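PDB 4C0Z: ancillary protein 2 from Streptococcus pyogenes, which forms part of the pilus tip and uses reactive thioester bonds to attach covalently to host-cell surface targets, mediating adhesion of the pili to host cells. Local coordinates for residues 52-57 / 128-133; 37-42 / 60-65; 108-113 / 121-126. All coordinates share one frame; numbering follows the deposited sequence.

Contact 1 (52-57 / 128-133); sequences QAYCFN and LVTQNA. With SPD (spermidine), chain B.
Tyr54 and Gln131 lie closest where strand 54-56 runs alongside helix 128-133, their CA atoms 6.0 Å apart; the two axes cross at -31° and approach to 8.5 Å. The strand belongs to the antiparallel beta-barrel of this N-terminal thioester domain of the pilus tip adhesin Cpa, and the helix covers one side of it. Gln131 works as a two-pronged clamp on the main chain of Cys55, the cysteine of the Cys-Gln thioester cross-link. Its OE1 takes the Cys55 N-H at 3.0 Å, on a lone pair in the carbonyl plane, while its NE2 gives a more bent bond (136°) to Cys55 O at 2.9 Å. One side-chain amide thus meets both backbone polar groups of Cys55. A bend at chi2 (65°) turns the amide toward the strand, where its CD lies in plane at the edge of the Tyr54 ring. Over a face of that ring sits the Thr130 methyl, a CH-pi contact with CG2 3.9 Å from the centroid. Tyr54 OH and Thr130 OG1 are bonded elsewhere, to Tyr110 O and Ala126 O respectively, and OG1 also pairs with Tyr110 N. Beside the clamp, Cys55 SG stands 3.7 Å from spermidine C9.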
loop_
_atom_site.group_PDB
_atom_site.type_symbol
_atom_site.label_atom_id
_atom_site.label_comp_id
_atom_site.label_asym_id
_atom_site.label_seq_id
_atom_site.Cartn_x
_atom_site.Cartn_y
_atom_site.Cartn_z
ATOM N N GLN I 52 8.242 -8.727 -17.195
ATOM C CA GLN I 52 7.862 -8.900 -15.786
ATOM C C GLN I 52 8.067 -7.549 -15.086
ATOM O O GLN I 52 9.140 -6.950 -15.201
ATOM C CB GLN I 52 8.706 -10.012 -15.096
ATOM C CG GLN I 52 8.264 -10.330 -13.662
ATOM C CD GLN I 52 6.895 -10.976 -13.609
ATOM O OE1 GLN I 52 6.625 -11.936 -14.327
ATOM N NE2 GLN I 52 5.997 -10.469 -12.766
ATOM N N ALA I 53 7.012 -7.044 -14.435
ATOM C CA ALA I 53 7.057 -5.760 -13.730
ATOM C C ALA I 53 6.766 -5.919 -12.250
ATOM O O ALA I 53 6.153 -6.902 -11.833
ATOM C CB ALA I 53 6.075 -4.777 -14.349
ATOM N N TYR I 54 7.257 -4.959 -11.454
ATOM C CA TYR I 54 7.048 -4.867 -10.012
ATOM C C TYR I 54 6.650 -3.434 -9.729
ATOM O O TYR I 54 7.141 -2.511 -10.390
ATOM C CB TYR I 54 8.312 -5.290 -9.229
ATOM C CG TYR I 54 8.590 -6.772 -9.371
ATOM C CD1 TYR I 54 7.947 -7.702 -8.558
ATOM C CD2 TYR I 54 9.416 -7.255 -10.392
ATOM C CE1 TYR I 54 8.139 -9.073 -8.730
ATOM C CE2 TYR I 54 9.642 -8.627 -10.558
ATOM C CZ TYR I 54 8.996 -9.534 -9.725
ATOM O OH TYR I 54 9.230 -10.888 -9.853
ATOM N N CYS I 55 5.742 -3.245 -8.778
ATOM C CA CYS I 55 5.239 -1.925 -8.446
ATOM C C CYS I 55 5.967 -1.267 -7.295
ATOM O O CYS I 55 6.665 -1.931 -6.528
ATOM C CB CYS I 55 3.735 -1.976 -8.189
ATOM S SG CYS I 55 3.269 -2.956 -6.746
ATOM N N PHE I 56 5.745 0.043 -7.153
ATOM C CA PHE I 56 6.175 0.870 -6.033
ATOM C C PHE I 56 5.130 1.952 -5.794
ATOM O O PHE I 56 4.236 2.086 -6.624
ATOM C CB PHE I 56 7.614 1.370 -6.154
ATOM C CG PHE I 56 7.990 2.295 -7.275
ATOM C CD1 PHE I 56 8.294 1.792 -8.538
ATOM C CD2 PHE I 56 8.205 3.646 -7.034
ATOM C CE1 PHE I 56 8.751 2.637 -9.553
ATOM C CE2 PHE I 56 8.659 4.492 -8.053
ATOM C CZ PHE I 56 8.938 3.981 -9.301
ATOM N N ASN I 57 5.204 2.689 -4.654
ATOM C CA ASN I 57 4.228 3.675 -4.151
ATOM C C ASN I 57 3.078 2.900 -3.511
ATOM O O ASN I 57 2.010 2.740 -4.109
ATOM C CB ASN I 57 3.702 4.641 -5.208
ATOM C CG ASN I 57 4.771 5.337 -6.024
ATOM O OD1 ASN I 57 4.906 5.113 -7.218
ATOM N ND2 ASN I 57 5.524 6.206 -5.422
ATOM N N LEU I 128 5.810 -12.808 -5.365
ATOM C CA LEU I 128 5.455 -12.218 -4.076
ATOM C C LEU I 128 6.715 -11.891 -3.227
ATOM O O LEU I 128 6.792 -10.813 -2.664
ATOM C CB LEU I 128 4.493 -13.158 -3.330
ATOM C CG LEU I 128 3.745 -12.557 -2.176
ATOM C CD1 LEU I 128 2.309 -13.008 -2.181
ATOM C CD2 LEU I 128 4.385 -12.947 -0.869
ATOM N N VAL I 129 7.697 -12.802 -3.168
ATOM C CA VAL I 129 8.965 -12.590 -2.446
ATOM C C VAL I 129 9.734 -11.428 -3.091
ATOM O O VAL I 129 10.157 -10.504 -2.379
ATOM C CB VAL I 129 9.831 -13.876 -2.364
ATOM C CG1 VAL I 129 11.230 -13.584 -1.827
ATOM C CG2 VAL I 129 9.157 -14.926 -1.505
ATOM N N THR I 130 9.897 -11.473 -4.428
ATOM C CA THR I 130 10.600 -10.442 -5.202
ATOM C C THR I 130 9.969 -9.061 -4.974
ATOM O O THR I 130 10.686 -8.098 -4.682
ATOM C CB THR I 130 10.673 -10.825 -6.679
ATOM O OG1 THR I 130 11.127 -12.175 -6.784
ATOM C CG2 THR I 130 11.587 -9.899 -7.478
ATOM N N GLN I 131 8.633 -8.985 -5.073
ATOM C CA GLN I 131 7.868 -7.759 -4.857
ATOM C C GLN I 131 8.105 -7.171 -3.464
ATOM O O GLN I 131 8.296 -5.958 -3.337
ATOM C CB GLN I 131 6.375 -7.983 -5.139
ATOM C CG GLN I 131 5.495 -6.725 -4.975
ATOM C CD GLN I 131 5.834 -5.667 -5.988
ATOM O OE1 GLN I 131 5.351 -5.703 -7.112
ATOM N NE2 GLN I 131 6.707 -4.723 -5.630
ATOM N N ASN I 132 8.112 -8.040 -2.438
ATOM C CA ASN I 132 8.380 -7.653 -1.056
ATOM C C ASN I 132 9.794 -7.130 -0.868
ATOM O O ASN I 132 9.971 -6.154 -0.153
ATOM C CB ASN I 132 8.033 -8.776 -0.089
ATOM C CG ASN I 132 6.581 -8.677 0.328
ATOM O OD1 ASN I 132 6.276 -8.096 1.354
ATOM N ND2 ASN I 132 5.639 -9.108 -0.514
ATOM N N ALA I 133 10.781 -7.712 -1.574
ATOM C CA ALA I 133 12.166 -7.242 -1.551
ATOM C C ALA I 133 12.266 -5.866 -2.262
ATOM O O ALA I 133 12.945 -4.965 -1.766
ATOM C CB ALA I 133 13.080 -8.263 -2.207
HETATM N N1 SPD B . -4.691 -0.070 1.582
HETATM C C2 SPD B . -4.147 1.271 1.406
HETATM C C3 SPD B . -3.196 1.313 0.197
HETATM C C4 SPD B . -3.709 0.489 -0.972
HETATM C C5 SPD B . -2.579 0.449 -1.995
HETATM N N6 SPD B . -2.301 -0.907 -2.435
HETATM C C7 SPD B . -1.322 -0.937 -3.557
HETATM C C8 SPD B . 0.075 -1.415 -3.039
HETATM C C9 SPD B . 1.112 -1.408 -4.204
HETATM N N10 SPD B . 1.112 -0.158 -4.972
#

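Contact 2 (37-42 / 60-65); sequences TYHNLK and KHFPSK. With SPD (spermidine), chain B.
His39 lays its imidazole over one face of the Phe62 ring in an offset stack, the centroids 3.9 Å apart and the planes tilted by only 18°. The two side chains arrive at about a right angle to each other, yet their flat ends come out nearly parallel. His39 CE1 stands over the centre of the phenyl ring, NE2 is displaced toward the rim and comes within 3.2 Å of Phe62 CZ, and Phe62 CE1 in turn sits above the middle of the imidazole. ND1 bonds to Asp23 OD2, which limits rotation of the imidazole. Segment 37-42 leads into barrel strand 41-44 of the thioester domain, whereas 60-65 belongs to the loop that follows the neighbouring strand 51-56, so the stack ties that loop to the entry of a barrel strand. Phe62 also packs on Cys55 and Gln204, the two residues of the thioester cross-link. Its second face receives spermidine: C7 lies 3.5 Å above the ring plane, offset toward the rim, which sandwiches the phenyl between imidazole and polyamine. His61 of the second subunit meets Phe62 as well. Two residues on from His39, and one on from Phe62, the contact is apolar. Leu41, with CG anti to its carbonyl carbon (chi1 -47°) and an extended chi2, brings CD2 to 4.0 Å from Pro63 CD.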
loop_
_atom_site.group_PDB
_atom_site.type_symbol
_atom_site.label_atom_id
_atom_site.label_comp_id
_atom_site.label_asym_id
_atom_site.label_seq_id
_atom_site.Cartn_x
_atom_site.Cartn_y
_atom_site.Cartn_z
ATOM N N THR I 37 -4.382 -12.962 -2.808
ATOM C CA THR I 37 -3.599 -11.719 -2.867
ATOM C C THR I 37 -2.351 -11.818 -3.783
ATOM O O THR I 37 -1.370 -11.103 -3.559
ATOM C CB THR I 37 -3.207 -11.272 -1.440
ATOM O OG1 THR I 37 -2.583 -12.374 -0.759
ATOM C CG2 THR I 37 -4.386 -10.727 -0.654
ATOM N N TYR I 38 -2.398 -12.659 -4.824
ATOM C CA TYR I 38 -1.273 -12.759 -5.741
ATOM C C TYR I 38 -1.356 -11.628 -6.781
ATOM O O TYR I 38 -2.423 -11.055 -7.003
ATOM C CB TYR I 38 -1.284 -14.111 -6.474
ATOM C CG TYR I 38 -0.841 -15.312 -5.670
ATOM C CD1 TYR I 38 0.369 -15.306 -4.977
ATOM C CD2 TYR I 38 -1.561 -16.508 -5.714
ATOM C CE1 TYR I 38 0.816 -16.437 -4.291
ATOM C CE2 TYR I 38 -1.125 -17.643 -5.030
ATOM C CZ TYR I 38 0.067 -17.607 -4.323
ATOM O OH TYR I 38 0.484 -18.736 -3.634
ATOM N N HIS I 39 -0.210 -11.318 -7.405
ATOM C CA HIS I 39 -0.086 -10.356 -8.497
ATOM C C HIS I 39 0.921 -10.888 -9.457
ATOM O O HIS I 39 1.826 -11.632 -9.063
ATOM C CB HIS I 39 0.349 -8.949 -7.999
ATOM C CG HIS I 39 -0.615 -8.364 -7.024
ATOM N ND1 HIS I 39 -1.779 -7.751 -7.446
ATOM C CD2 HIS I 39 -0.607 -8.412 -5.671
ATOM C CE1 HIS I 39 -2.438 -7.439 -6.346
ATOM N NE2 HIS I 39 -1.759 -7.797 -5.253
ATOM N N ASN I 40 0.777 -10.498 -10.727
ATOM C CA ASN I 40 1.727 -10.826 -11.764
ATOM C C ASN I 40 1.693 -9.666 -12.734
ATOM O O ASN I 40 1.029 -9.708 -13.762
ATOM C CB ASN I 40 1.456 -12.190 -12.427
ATOM C CG ASN I 40 2.622 -12.678 -13.251
ATOM O OD1 ASN I 40 3.522 -11.913 -13.651
ATOM N ND2 ASN I 40 2.633 -13.973 -13.535
ATOM N N LEU I 41 2.373 -8.600 -12.352
ATOM C CA LEU I 41 2.412 -7.355 -13.104
ATOM C C LEU I 41 3.264 -7.448 -14.325
ATOM O O LEU I 41 4.347 -8.051 -14.310
ATOM C CB LEU I 41 2.817 -6.164 -12.219
ATOM C CG LEU I 41 2.108 -6.044 -10.863
ATOM C CD1 LEU I 41 2.738 -4.977 -9.999
ATOM C CD2 LEU I 41 0.619 -5.825 -11.023
ATOM N N LYS I 42 2.745 -6.879 -15.406
ATOM C CA LYS I 42 3.405 -6.880 -16.708
ATOM C C LYS I 42 3.306 -5.524 -17.375
ATOM O O LYS I 42 2.388 -4.760 -17.088
ATOM C CB LYS I 42 2.755 -7.935 -17.627
ATOM C CG LYS I 42 3.549 -9.223 -17.787
ATOM C CD LYS I 42 3.463 -10.178 -16.625
ATOM C CE LYS I 42 3.606 -11.618 -17.045
ATOM N NZ LYS I 42 4.802 -12.250 -16.442
ATOM N N LYS I 60 -0.652 4.172 -3.349
ATOM C CA LYS I 60 -1.372 4.356 -4.622
ATOM C C LYS I 60 -2.062 3.069 -5.052
ATOM O O LYS I 60 -1.917 2.065 -4.369
ATOM C CB LYS I 60 -0.458 4.946 -5.715
ATOM C CG LYS I 60 -0.027 6.363 -5.334
ATOM C CD LYS I 60 0.918 6.944 -6.339
ATOM C CE LYS I 60 1.200 8.381 -5.968
ATOM N NZ LYS I 60 1.692 9.150 -7.138
ATOM N N HIS I 61 -2.874 3.109 -6.123
ATOM C CA HIS I 61 -3.650 1.952 -6.573
ATOM C C HIS I 61 -2.819 0.972 -7.361
ATOM O O HIS I 61 -2.004 1.373 -8.193
ATOM C CB HIS I 61 -4.836 2.382 -7.461
ATOM C CG HIS I 61 -5.994 2.973 -6.730
ATOM N ND1 HIS I 61 -6.935 2.179 -6.112
ATOM C CD2 HIS I 61 -6.343 4.271 -6.572
ATOM C CE1 HIS I 61 -7.801 3.016 -5.562
ATOM N NE2 HIS I 61 -7.502 4.286 -5.838
ATOM N N PHE I 62 -3.097 -0.334 -7.160
ATOM C CA PHE I 62 -2.475 -1.392 -7.954
ATOM C C PHE I 62 -2.916 -1.198 -9.414
ATOM O O PHE I 62 -4.051 -0.788 -9.629
ATOM C CB PHE I 62 -3.022 -2.778 -7.518
ATOM C CG PHE I 62 -2.279 -3.476 -6.402
ATOM C CD1 PHE I 62 -0.999 -3.974 -6.606
ATOM C CD2 PHE I 62 -2.890 -3.691 -5.164
ATOM C CE1 PHE I 62 -0.312 -4.619 -5.577
ATOM C CE2 PHE I 62 -2.215 -4.355 -4.150
ATOM C CZ PHE I 62 -0.920 -4.817 -4.368
ATOM N N PRO I 63 -2.091 -1.540 -10.434
ATOM C CA PRO I 63 -2.604 -1.505 -11.815
ATOM C C PRO I 63 -3.802 -2.473 -11.929
ATOM O O PRO I 63 -3.851 -3.502 -11.243
ATOM C CB PRO I 63 -1.401 -1.980 -12.650
ATOM C CG PRO I 63 -0.203 -1.768 -11.758
ATOM C CD PRO I 63 -0.714 -2.073 -10.389
ATOM N N SER I 64 -4.789 -2.108 -12.736
ATOM C CA SER I 64 -5.984 -2.910 -12.977
ATOM C C SER I 64 -5.630 -4.255 -13.622
ATOM O O SER I 64 -4.625 -4.371 -14.333
ATOM C CB SER I 64 -6.944 -2.185 -13.919
ATOM O OG SER I 64 -7.328 -0.914 -13.437
ATOM N N LYS I 65 -6.485 -5.256 -13.382
ATOM C CA LYS I 65 -6.359 -6.593 -13.990
ATOM C C LYS I 65 -6.533 -6.479 -15.500
ATOM O O LYS I 65 -7.224 -5.568 -15.960
ATOM C CB LYS I 65 -7.390 -7.552 -13.381
ATOM C CG LYS I 65 -7.074 -7.837 -11.910
ATOM C CD LYS I 65 -7.914 -8.954 -11.343
ATOM C CE LYS I 65 -7.609 -9.206 -9.876
ATOM N NZ LYS I 65 -6.164 -9.491 -9.620
HETATM N N1 SPD B . -4.691 -0.070 1.582
HETATM C C2 SPD B . -4.147 1.271 1.406
HETATM C C3 SPD B . -3.196 1.313 0.197
HETATM C C4 SPD B . -3.709 0.489 -0.972
HETATM C C5 SPD B . -2.579 0.449 -1.995
HETATM N N6 SPD B . -2.301 -0.907 -2.435
HETATM C C7 SPD B . -1.322 -0.937 -3.557
HETATM C C8 SPD B . 0.075 -1.415 -3.039
HETATM C C9 SPD B . 1.112 -1.408 -4.204
HETATM N N10 SPD B . 1.112 -0.158 -4.972
#

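Contact 3 (108-113 / 121-126); sequences NGYPND and IDPLNA
Tyr110 meets Pro123 and Ala126 through apolar contacts at two points along its side chain. Near the backbone, its CB rests 3.8 Å from the methyl CB of Ala126, which also lies obliquely beside the ring. Farther out, CE2 comes equally close to Pro123 CB. With CG anti to the backbone N (chi1 -175°), the phenol extends from the loop along the first turn of helix 123-138, and this torsion carries the ring from Ala126 to Pro123.

The ring faces form a second kind of contact. Over one face, toward the rim, stands the carbonyl oxygen of Pro123, 4.0 Å above the plane. The opposite face is covered from within its own segment by Pro111, whose CB lies 3.7 Å above the ring centre. This is the familiar pairing of an aromatic residue with a following cis-proline: the cis peptide bond folds the pyrrolidine back over the ring.

Backbone bonds shape each segment, and side-chain hydroxyls hold Tyr110. Asp113 N bonds to Gly109 O at 2.8 Å, closing a turn just after helix 98-108, and Ala126 N bonds to Asp122 O at 2.9 Å, part of the opening turn of the next helix. Asp122 holds the N-cap position, though its side chain makes no capping bond. One helical turn beyond Ala126, Thr130 OG1 receives the amide N-H of Tyr110. The join between loop and helix start therefore rests on shape and dispersion, while the hydroxyls of Thr130 and Tyr54 fix the Tyr110 backbone N and O.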
loop_
_atom_site.group_PDB
_atom_site.type_symbol
_atom_site.label_atom_id
_atom_site.label_comp_id
_atom_site.label_asym_id
_atom_site.label_seq_id
_atom_site.Cartn_x
_atom_site.Cartn_y
_atom_site.Cartn_z
ATOM N N ASN I 108 18.279 -11.605 -9.322
ATOM C CA ASN I 108 18.208 -12.787 -8.464
ATOM C C ASN I 108 16.808 -13.323 -8.179
ATOM O O ASN I 108 16.677 -14.447 -7.676
ATOM C CB ASN I 108 18.925 -12.517 -7.148
ATOM C CG ASN I 108 20.408 -12.625 -7.284
ATOM O OD1 ASN I 108 20.972 -13.721 -7.219
ATOM N ND2 ASN I 108 21.057 -11.497 -7.544
ATOM N N GLY I 109 15.787 -12.517 -8.468
ATOM C CA GLY I 109 14.394 -12.856 -8.213
ATOM C C GLY I 109 13.673 -13.473 -9.382
ATOM O O GLY I 109 14.303 -13.932 -10.334
ATOM N N TYR I 110 12.337 -13.473 -9.327
ATOM C CA TYR I 110 11.526 -14.048 -10.387
ATOM C C TYR I 110 11.437 -13.155 -11.644
ATOM O O TYR I 110 11.105 -11.976 -11.521
ATOM C CB TYR I 110 10.119 -14.423 -9.873
ATOM C CG TYR I 110 9.283 -15.136 -10.919
ATOM C CD1 TYR I 110 8.549 -14.418 -11.864
ATOM C CD2 TYR I 110 9.297 -16.526 -11.022
ATOM C CE1 TYR I 110 7.816 -15.066 -12.858
ATOM C CE2 TYR I 110 8.568 -17.187 -12.013
ATOM C CZ TYR I 110 7.822 -16.452 -12.924
ATOM O OH TYR I 110 7.089 -17.085 -13.895
ATOM N N PRO I 111 11.658 -13.704 -12.865
ATOM C CA PRO I 111 12.018 -15.096 -13.193
ATOM C C PRO I 111 13.513 -15.391 -13.400
ATOM O O PRO I 111 13.875 -16.567 -13.560
ATOM C CB PRO I 111 11.254 -15.317 -14.501
ATOM C CG PRO I 111 11.336 -13.961 -15.197
ATOM C CD PRO I 111 11.463 -12.910 -14.098
ATOM N N ASN I 112 14.368 -14.343 -13.453
ATOM C CA ASN I 112 15.796 -14.468 -13.746
ATOM C C ASN I 112 16.512 -15.487 -12.862
ATOM O O ASN I 112 17.177 -16.380 -13.395
ATOM C CB ASN I 112 16.499 -13.119 -13.742
ATOM C CG ASN I 112 17.677 -13.074 -14.705
ATOM O OD1 ASN I 112 17.541 -13.352 -15.892
ATOM N ND2 ASN I 112 18.861 -12.716 -14.212
ATOM N N ASP I 113 16.366 -15.373 -11.531
ATOM C CA ASP I 113 16.912 -16.303 -10.528
ATOM C C ASP I 113 18.335 -16.845 -10.870
ATOM O O ASP I 113 18.567 -18.051 -10.779
ATOM C CB ASP I 113 15.899 -17.462 -10.357
ATOM C CG ASP I 113 16.156 -18.397 -9.193
ATOM O OD1 ASP I 113 16.682 -17.925 -8.154
ATOM O OD2 ASP I 113 15.806 -19.591 -9.306
ATOM N N ILE I 121 10.577 -22.467 -5.072
ATOM C CA ILE I 121 9.441 -21.568 -4.816
ATOM C C ILE I 121 8.531 -21.501 -6.053
ATOM O O ILE I 121 9.006 -21.198 -7.149
ATOM C CB ILE I 121 9.901 -20.157 -4.333
ATOM C CG1 ILE I 121 10.923 -20.260 -3.177
ATOM C CG2 ILE I 121 8.693 -19.288 -3.922
ATOM C CD1 ILE I 121 11.596 -18.938 -2.780
ATOM N N ASP I 122 7.221 -21.769 -5.862
ATOM C CA ASP I 122 6.185 -21.709 -6.909
ATOM C C ASP I 122 6.156 -20.311 -7.546
ATOM O O ASP I 122 6.386 -19.343 -6.822
ATOM C CB ASP I 122 4.809 -22.104 -6.342
ATOM C CG ASP I 122 4.751 -23.519 -5.772
ATOM O OD1 ASP I 122 5.567 -24.370 -6.197
ATOM O OD2 ASP I 122 3.876 -23.779 -4.916
ATOM N N PRO I 123 5.955 -20.191 -8.890
ATOM C CA PRO I 123 6.047 -18.868 -9.559
ATOM C C PRO I 123 5.386 -17.666 -8.870
ATOM O O PRO I 123 6.055 -16.646 -8.678
ATOM C CB PRO I 123 5.433 -19.127 -10.927
ATOM C CG PRO I 123 5.694 -20.545 -11.189
ATOM C CD PRO I 123 5.695 -21.261 -9.874
ATOM N N LEU I 124 4.099 -17.777 -8.477
ATOM C CA LEU I 124 3.366 -16.678 -7.835
ATOM C C LEU I 124 3.926 -16.329 -6.466
ATOM O O LEU I 124 3.957 -15.153 -6.106
ATOM C CB LEU I 124 1.857 -16.948 -7.791
ATOM C CG LEU I 124 1.152 -16.985 -9.152
ATOM C CD1 LEU I 124 -0.209 -17.664 -9.038
ATOM C CD2 LEU I 124 1.048 -15.581 -9.776
ATOM N N ASN I 125 4.439 -17.338 -5.736
ATOM C CA ASN I 125 5.095 -17.141 -4.439
ATOM C C ASN I 125 6.455 -16.455 -4.635
ATOM O O ASN I 125 6.852 -15.646 -3.802
ATOM C CB ASN I 125 5.268 -18.482 -3.713
ATOM C CG ASN I 125 4.000 -19.078 -3.163
ATOM O OD1 ASN I 125 3.037 -18.380 -2.867
ATOM N ND2 ASN I 125 3.988 -20.388 -2.964
ATOM N N ALA I 126 7.146 -16.770 -5.743
ATOM C CA ALA I 126 8.452 -16.195 -6.082
ATOM C C ALA I 126 8.297 -14.717 -6.452
ATOM O O ALA I 126 9.095 -13.892 -6.002
ATOM C CB ALA I 126 9.121 -16.990 -7.203
#

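How the contacts relate
Contacts 1 and 2 share the barrel sheet and the spermidine site, their centres about 10 Å apart. Strands 41-44 and 51-56 are neighbours there, joined by Ala53 N to Leu41 O at 2.9 Å, and Gln52 NE2 adds a side-chain bond to Asn40 OD1 at 3.0 Å. Contact 3 contains the opening turn of helix 123-138, the helix that contact 1 uses farther on, with centres about 11 Å apart; the Tyr54 hydroxyl lies 2.7 Å from Tyr110 O. Contacts 2 and 3 have centres about 17 Å apart, yet Tyr38 OH still bonds to Asn125 OD1 at 2.7 Å. Contact 3 thus lies at the helix's N-terminal end, farther from the pocket.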